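Local coordinates for solute-binding protein (Thermoactinomyces vulgaris, PDB 2ZYO) that binds maltotetraose in the cleft of a periplasmic-binding-protein fold and probably delivers cyclodextrins and maltodextrins to a sugar transporter of the cell membrane, at residues V167-N172 and K217-E221; G263-L267 and G339-Q343. One frame throughout, in Å; residues are numbered along the deposited sequence.

Contact 1. Residues V167-N172 and K217-E221; sequences VLFEAN and KWFTE
A T-shaped aromatic pair, Phe169 against Trp218, joins the end of strand 165-169 to the last turn of helix 206-220 in the periplasmic-binding-protein fold of this sugar-binding protein. The strand belongs to a mixed sheet, where Leu168 bonds to Ala244 through the backbone, and the helix packs beside it with its indole turned inward. Phe169 presents its CE2 edge to the centre of the indole face; CE2 comes to 3.6 Å from Trp218 CE2, and the two planes stand at 90°. Phe169 reaches this position because its CG sits between the backbone N and the carbonyl carbon (chi1 77°), which swings the ring round to the helix although its CB does not point there. Val167 approaches the CH2 end of the indole obliquely, with CG1 3.6 Å from Trp218 CH2. Near the root of the indole, the methyl of Ala171 lies 4.1 Å from Trp218 CB and also rests over the rim of one face of the Phe169 ring. Trp218 NE1 is hydrogen-bonded to Tyr147 OH, which helps to fix the rotation of the ring, and Phe151 of helix 147-157 adds a second edge-to-face partner. After the strand the chain makes an inverse gamma turn centred on Glu170 and runs on toward the sugar pocket, where Asn173 is a ligand residue. Just past the turn, Phe219 points its ring edge at the backbone of Ala171 and Asn172, CZ lying 3.8 Å from Ala171 CB. In the plane of that ring, at its edge, lies Ala171 O, a buried carbonyl oxygen without a hydrogen-bond partner, 3.7 Å from Phe219 CE2.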
loop_
_atom_site.group_PDB
_atom_site.type_symbol
_atom_site.label_atom_id
_atom_site.label_comp_id
_atom_site.label_asym_id
_atom_site.label_seq_id
_atom_site.Cartn_x
_atom_site.Cartn_y
_atom_site.Cartn_z
ATOM N N VAL A 167 -10.240 -18.766 9.163
ATOM C CA VAL A 167 -9.646 -17.466 8.846
ATOM C C VAL A 167 -8.294 -17.350 9.543
ATOM O O VAL A 167 -8.187 -17.548 10.755
ATOM C CB VAL A 167 -10.544 -16.274 9.271
ATOM C CG1 VAL A 167 -9.998 -14.965 8.696
ATOM C CG2 VAL A 167 -11.988 -16.483 8.826
ATOM N N LEU A 168 -7.272 -17.024 8.759
ATOM C CA LEU A 168 -5.914 -16.870 9.265
ATOM C C LEU A 168 -5.281 -15.650 8.615
ATOM O O LEU A 168 -5.344 -15.491 7.399
ATOM C CB LEU A 168 -5.097 -18.127 8.952
ATOM C CG LEU A 168 -3.601 -18.166 9.273
ATOM C CD1 LEU A 168 -3.342 -18.091 10.772
ATOM C CD2 LEU A 168 -2.996 -19.435 8.692
ATOM N N PHE A 169 -4.676 -14.785 9.423
ATOM C CA PHE A 169 -3.942 -13.638 8.891
ATOM C C PHE A 169 -2.912 -13.124 9.887
ATOM O O PHE A 169 -2.837 -13.618 11.017
ATOM C CB PHE A 169 -4.895 -12.526 8.400
ATOM C CG PHE A 169 -5.513 -11.690 9.496
ATOM C CD1 PHE A 169 -5.089 -10.378 9.705
ATOM C CD2 PHE A 169 -6.546 -12.193 10.289
ATOM C CE1 PHE A 169 -5.661 -9.590 10.700
ATOM C CE2 PHE A 169 -7.125 -11.410 11.289
ATOM C CZ PHE A 169 -6.681 -10.105 11.493
ATOM N N GLU A 170 -2.114 -12.148 9.455
ATOM C CA GLU A 170 -1.086 -11.538 10.297
ATOM C C GLU A 170 -1.696 -10.593 11.325
ATOM O O GLU A 170 -1.521 -9.369 11.248
ATOM C CB GLU A 170 -0.064 -10.792 9.439
ATOM C CG GLU A 170 0.987 -11.671 8.812
ATOM C CD GLU A 170 2.150 -10.864 8.276
ATOM O OE1 GLU A 170 2.859 -10.226 9.085
ATOM O OE2 GLU A 170 2.351 -10.869 7.048
ATOM N N ALA A 171 -2.398 -11.174 12.297
ATOM C CA ALA A 171 -3.126 -10.409 13.310
ATOM C C ALA A 171 -2.215 -9.756 14.354
ATOM O O ALA A 171 -2.693 -9.075 15.258
ATOM C CB ALA A 171 -4.181 -11.285 13.987
ATOM N N ASN A 172 -0.909 -9.976 14.223
ATOM C CA ASN A 172 0.081 -9.325 15.080
ATOM C C ASN A 172 0.847 -8.222 14.343
ATOM O O ASN A 172 1.899 -7.765 14.795
ATOM C CB ASN A 172 1.043 -10.362 15.679
ATOM C CG ASN A 172 1.763 -11.188 14.618
ATOM O OD1 ASN A 172 1.542 -11.024 13.415
ATOM N ND2 ASN A 172 2.636 -12.084 15.067
ATOM N N LYS A 217 -8.863 -10.792 20.655
ATOM C CA LYS A 217 -9.849 -11.852 20.427
ATOM C C LYS A 217 -9.398 -12.882 19.391
ATOM O O LYS A 217 -9.763 -14.057 19.478
ATOM C CB LYS A 217 -11.199 -11.253 20.033
ATOM C CG LYS A 217 -11.976 -10.663 21.204
ATOM C CD LYS A 217 -13.150 -9.814 20.733
ATOM C CE LYS A 217 -14.235 -10.648 20.066
ATOM N NZ LYS A 217 -15.275 -9.777 19.452
ATOM N N TRP A 218 -8.601 -12.447 18.419
ATOM C CA TRP A 218 -8.074 -13.354 17.402
ATOM C C TRP A 218 -7.135 -14.407 17.988
ATOM O O TRP A 218 -6.984 -15.492 17.429
ATOM C CB TRP A 218 -7.396 -12.573 16.272
ATOM C CG TRP A 218 -8.393 -12.037 15.300
ATOM C CD1 TRP A 218 -8.943 -10.788 15.292
ATOM C CD2 TRP A 218 -8.991 -12.747 14.207
ATOM N NE1 TRP A 218 -9.837 -10.670 14.254
ATOM C CE2 TRP A 218 -9.887 -11.858 13.573
ATOM C CE3 TRP A 218 -8.849 -14.045 13.698
ATOM C CZ2 TRP A 218 -10.642 -12.226 12.454
ATOM C CZ3 TRP A 218 -9.603 -14.411 12.584
ATOM C CH2 TRP A 218 -10.487 -13.502 11.976
ATOM N N PHE A 219 -6.537 -14.091 19.131
ATOM C CA PHE A 219 -5.621 -15.011 19.796
ATOM C C PHE A 219 -6.286 -15.760 20.950
ATOM O O PHE A 219 -6.006 -16.941 21.162
ATOM C CB PHE A 219 -4.353 -14.271 20.239
ATOM C CG PHE A 219 -3.574 -13.693 19.092
ATOM C CD1 PHE A 219 -2.661 -14.478 18.396
ATOM C CD2 PHE A 219 -3.782 -12.378 18.681
ATOM C CE1 PHE A 219 -1.951 -13.957 17.319
ATOM C CE2 PHE A 219 -3.075 -11.849 17.603
ATOM C CZ PHE A 219 -2.159 -12.638 16.921
ATOM N N THR A 220 -7.180 -15.084 21.667
ATOM C CA THR A 220 -7.869 -15.682 22.820
ATOM C C THR A 220 -9.101 -16.512 22.444
ATOM O O THR A 220 -9.449 -17.464 23.150
ATOM C CB THR A 220 -8.293 -14.616 23.848
ATOM O OG1 THR A 220 -9.159 -13.662 23.219
ATOM C CG2 THR A 220 -7.076 -13.899 24.429
ATOM N N GLU A 221 -9.763 -16.148 21.347
ATOM C CA GLU A 221 -10.983 -16.842 20.916
ATOM C C GLU A 221 -10.838 -17.574 19.580
ATOM O O GLU A 221 -11.388 -18.663 19.404
ATOM C CB GLU A 221 -12.166 -15.872 20.849
ATOM C CG GLU A 221 -12.572 -15.262 22.187
ATOM C CD GLU A 221 -13.796 -14.368 22.075
ATOM O OE1 GLU A 221 -14.679 -14.650 21.235
ATOM O OE2 GLU A 221 -13.881 -13.381 22.834
#

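Contact 2. Residues G263-L267 and G339-Q343; sequences GVAPL and GFAKQ
Val264 sets its CG1 methyl squarely over the middle of the Phe340 ring, 3.7 Å from the ring centroid and only 5° off the normal, a CH-pi contact in which the two side chains meet at about a right angle. CG1 stands anti to the backbone N of Val264, leaving CG2 to reach the ring's rim at Phe340 CE2. An alanine in place of Phe340 would probably leave both valine methyls without their aromatic support and open a gap against Ala132 and Ile134 of strand 120-136. Strand 263-265 and the helical segment 339-343 run nearly parallel (13°), their axes 7.1 Å apart, so the helix lies along an edge strand of the mixed sheet in this solute-binding-protein fold. Gly339, without a side chain, lets the helix come close: its CA lies 3.6 Å from Val264 O in a CA-H...O contact. Farther along, the bent chain of Lys342 crosses the Pro266 ring at a slant, CB 3.7 Å from Pro266 CG, and a water that accepts a bond from NZ donates one to Val264 O. The chain of Gln343 bends at chi2, and its OE1 accepts a bent hydrogen bond from Leu267 N (2.9 Å, 140° at the hydrogen), the donor tilted out of the carbonyl plane, while its NE2 bonds to Ala275 O.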
loop_
_atom_site.group_PDB
_atom_site.type_symbol
_atom_site.label_atom_id
_atom_site.label_comp_id
_atom_site.label_asym_id
_atom_site.label_seq_id
_atom_site.Cartn_x
_atom_site.Cartn_y
_atom_site.Cartn_z
ATOM N N GLY A 263 -10.326 -16.891 -4.772
ATOM C CA GLY A 263 -11.327 -15.835 -4.849
ATOM C C GLY A 263 -10.870 -14.653 -4.017
ATOM O O GLY A 263 -10.088 -14.819 -3.078
ATOM N N VAL A 264 -11.341 -13.458 -4.368
ATOM C CA VAL A 264 -11.031 -12.245 -3.607
ATOM C C VAL A 264 -12.278 -11.381 -3.431
ATOM O O VAL A 264 -12.956 -11.045 -4.406
ATOM C CB VAL A 264 -9.906 -11.395 -4.265
ATOM C CG1 VAL A 264 -9.532 -10.215 -3.371
ATOM C CG2 VAL A 264 -8.671 -12.245 -4.554
ATOM N N ALA A 265 -12.566 -11.025 -2.185
ATOM C CA ALA A 265 -13.699 -10.162 -1.864
ATOM C C ALA A 265 -13.261 -9.048 -0.919
ATOM O O ALA A 265 -12.256 -9.193 -0.221
ATOM C CB ALA A 265 -14.820 -10.985 -1.238
ATOM N N PRO A 266 -14.012 -7.927 -0.889
ATOM C CA PRO A 266 -13.707 -6.910 0.117
ATOM C C PRO A 266 -13.920 -7.490 1.506
ATOM O O PRO A 266 -14.663 -8.464 1.659
ATOM C CB PRO A 266 -14.751 -5.818 -0.141
ATOM C CG PRO A 266 -15.286 -6.083 -1.492
ATOM C CD PRO A 266 -15.153 -7.546 -1.739
ATOM N N LEU A 267 -13.269 -6.905 2.507
ATOM C CA LEU A 267 -13.504 -7.312 3.888
ATOM C C LEU A 267 -14.968 -7.077 4.248
ATOM O O LEU A 267 -15.564 -6.089 3.804
ATOM C CB LEU A 267 -12.589 -6.549 4.847
ATOM C CG LEU A 267 -11.076 -6.725 4.679
ATOM C CD1 LEU A 267 -10.338 -5.895 5.715
ATOM C CD2 LEU A 267 -10.666 -8.193 4.774
ATOM N N GLY A 339 -12.038 -7.723 -6.233
ATOM C CA GLY A 339 -12.146 -7.600 -4.777
ATOM C C GLY A 339 -11.135 -6.649 -4.161
ATOM O O GLY A 339 -11.464 -5.889 -3.245
ATOM N N PHE A 340 -9.901 -6.693 -4.663
ATOM C CA PHE A 340 -8.852 -5.779 -4.217
ATOM C C PHE A 340 -9.189 -4.328 -4.556
ATOM O O PHE A 340 -8.987 -3.430 -3.739
ATOM C CB PHE A 340 -7.505 -6.141 -4.845
ATOM C CG PHE A 340 -6.889 -7.400 -4.305
ATOM C CD1 PHE A 340 -6.576 -7.521 -2.954
ATOM C CD2 PHE A 340 -6.585 -8.451 -5.160
ATOM C CE1 PHE A 340 -5.995 -8.687 -2.463
ATOM C CE2 PHE A 340 -6.002 -9.618 -4.679
ATOM C CZ PHE A 340 -5.708 -9.734 -3.325
ATOM N N ALA A 341 -9.696 -4.108 -5.769
ATOM C CA ALA A 341 -10.052 -2.767 -6.222
ATOM C C ALA A 341 -11.225 -2.206 -5.422
ATOM O O ALA A 341 -11.206 -1.039 -5.025
ATOM C CB ALA A 341 -10.365 -2.774 -7.709
ATOM N N LYS A 342 -12.233 -3.046 -5.183
ATOM C CA LYS A 342 -13.388 -2.667 -4.366
ATOM C C LYS A 342 -12.954 -2.249 -2.964
ATOM O O LYS A 342 -13.381 -1.210 -2.461
ATOM C CB LYS A 342 -14.404 -3.811 -4.277
ATOM C CG LYS A 342 -15.253 -4.017 -5.526
ATOM C CD LYS A 342 -16.404 -4.984 -5.271
ATOM C CE LYS A 342 -15.938 -6.437 -5.257
ATOM N NZ LYS A 342 -17.060 -7.387 -4.980
ATOM N N GLN A 343 -12.094 -3.057 -2.345
ATOM C CA GLN A 343 -11.591 -2.755 -1.009
ATOM C C GLN A 343 -10.707 -1.507 -1.003
ATOM O O GLN A 343 -10.800 -0.684 -0.088
ATOM C CB GLN A 343 -10.843 -3.955 -0.415
ATOM C CG GLN A 343 -10.400 -3.756 1.037
ATOM C CD GLN A 343 -11.551 -3.402 1.963
ATOM O OE1 GLN A 343 -12.531 -4.135 2.058
ATOM N NE2 GLN A 343 -11.433 -2.270 2.650
HETATM O O HOH W 1 -15.419 -9.437 -5.302
#

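Along the chain both segments of contact 1 precede those of contact 2; the centres are 20 Å apart and the nearest atoms about 8 Å, so the two do not meet. Both reach the same mixed sheet: strand 165-169 pairs with strand 242-247, strand 262-265 with strand 120-136, and strand 120-136 also pairs with strand 242-247, which ties the two sites together. Each packs a helix against this sheet, helix 206-220 in contact 1 and helix 338-344 in contact 2. The side chains of Asn172 and Phe340 lie about 8 and 10 Å from a bound glucose, consistent with both contacts being part of the structure near the sugar cleft rather than of the binding site itself.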